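Local coordinates for putative uncharacterized protein (Pseudomonas phage 201phi2-1, PDB 3R4V) that is of unknown function but belongs to the phage tubulin-like proteins and carries guanosine-5'-diphosphate in its nucleotide pocket, at residues A73-D76 and T77-E80. Residues are numbered along the deposited sequence; the frame is centred on the assembly and turned at random.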
loop_
_atom_site.group_PDB
_atom_site.type_symbol
_atom_site.label_atom_id
_atom_site.label_comp_id
_atom_site.label_asym_id
_atom_site.label_seq_id
_atom_site.Cartn_x
_atom_site.Cartn_y
_atom_site.Cartn_z
ATOM N N ALA A 73 13.640 15.544 5.258
ATOM C CA ALA A 73 14.344 15.785 4.003
ATOM C C ALA A 73 13.635 15.129 2.818
ATOM O O ALA A 73 13.573 15.716 1.733
ATOM C CB ALA A 73 15.792 15.315 4.092
ATOM N N LEU A 74 13.102 13.922 3.016
ATOM C CA LEU A 74 12.370 13.250 1.939
ATOM C C LEU A 74 11.092 14.003 1.599
ATOM O O LEU A 74 10.732 14.117 0.429
ATOM C CB LEU A 74 12.040 11.791 2.284
ATOM C CG LEU A 74 13.233 10.881 2.577
ATOM C CD1 LEU A 74 12.807 9.421 2.642
ATOM C CD2 LEU A 74 14.331 11.076 1.543
ATOM N N MET A 75 10.421 14.524 2.623
ATOM C CA MET A 75 9.136 15.186 2.434
ATOM C C MET A 75 9.279 16.489 1.644
ATOM O O MET A 75 8.368 16.882 0.924
ATOM C CB MET A 75 8.431 15.437 3.773
ATOM C CG MET A 75 8.018 14.157 4.534
ATOM S SD MET A 75 7.125 12.955 3.526
ATOM C CE MET A 75 5.750 13.946 2.954
ATOM N N ASP A 76 10.421 17.154 1.779
ATOM C CA ASP A 76 10.658 18.387 1.031
ATOM C C ASP A 76 10.719 18.155 -0.475
ATOM O O ASP A 76 10.494 19.076 -1.258
ATOM C CB ASP A 76 11.930 19.094 1.508
ATOM C CG ASP A 76 11.701 19.913 2.764
ATOM O OD1 ASP A 76 10.568 20.406 2.954
ATOM O OD2 ASP A 76 12.652 20.064 3.560
ATOM N N THR A 77 11.018 16.928 -0.882
ATOM C CA THR A 77 11.051 16.608 -2.303
ATOM C C THR A 77 9.677 16.200 -2.832
ATOM O O THR A 77 9.521 15.938 -4.019
ATOM C CB THR A 77 12.057 15.484 -2.620
ATOM O OG1 THR A 77 11.504 14.221 -2.238
ATOM C CG2 THR A 77 13.387 15.714 -1.891
ATOM N N ILE A 78 8.678 16.137 -1.959
ATOM C CA ILE A 78 7.343 15.727 -2.395
ATOM C C ILE A 78 6.437 16.944 -2.454
ATOM O O ILE A 78 6.095 17.518 -1.428
ATOM C CB ILE A 78 6.741 14.638 -1.470
ATOM C CG1 ILE A 78 7.656 13.407 -1.435
ATOM C CG2 ILE A 78 5.323 14.265 -1.924
ATOM C CD1 ILE A 78 7.260 12.360 -0.387
ATOM N N PRO A 79 6.060 17.357 -3.668
ATOM C CA PRO A 79 5.258 18.569 -3.859
ATOM C C PRO A 79 3.900 18.466 -3.177
ATOM O O PRO A 79 3.416 17.363 -2.947
ATOM C CB PRO A 79 5.045 18.617 -5.375
ATOM C CG PRO A 79 6.051 17.690 -5.956
ATOM C CD PRO A 79 6.296 16.640 -4.930
ATOM N N GLU A 80 3.300 19.607 -2.857
ATOM C CA GLU A 80 1.912 19.638 -2.417
ATOM C C GLU A 80 1.036 19.153 -3.562
ATOM O O GLU A 80 1.193 19.594 -4.703
ATOM C CB GLU A 80 1.493 21.052 -2.012
ATOM C CG GLU A 80 2.201 21.598 -0.774
ATOM C CD GLU A 80 1.812 20.868 0.506
ATOM O OE1 GLU A 80 0.656 20.394 0.602
ATOM O OE2 GLU A 80 2.665 20.771 1.418
#
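T77 turns back on the helix it follows and grips the carbonyl oxygen of L74 twice, a compact example of side-chain and backbone donors sharing one carbonyl where helix 71-76 gives way to the loop before strand 84-89. The hydroxyl OG1 reaches L74 O at 2.8 Å, lying in the carbonyl plane, whereas the backbone N of T77 comes to the same oxygen at 3.1 Å from well above that plane. With chi1 at 77°, OG1 sits between the backbone N and the carbonyl carbon of T77, which turns it back toward L74 O, while CG2 rests 3.6 Å from A73 O. One residue on, I78 N donates to M75 O at 3.0 Å, so both backbone bonds span three residues.

The tightly packed side is formed by the buried L74, M75 and I78. There M75, bent at chi2 and chi3, brings SD and CE each 4.0 Å from CD1 of I78. I102 of helix 95-108 touches both side chains, and F31 of strand 28-32 lies against L74, T77 and I78. The other side is looser: A73, D76 and T77 are exposed.

In this helix-to-strand connection of the tubulin-like fold, R109 NH2 hydrogen-bonds I78 O, and I78 also meets parallel strand 6-10. Two donors on L74 O and one on M75 O probably help fix the chain's course as it leaves the helix.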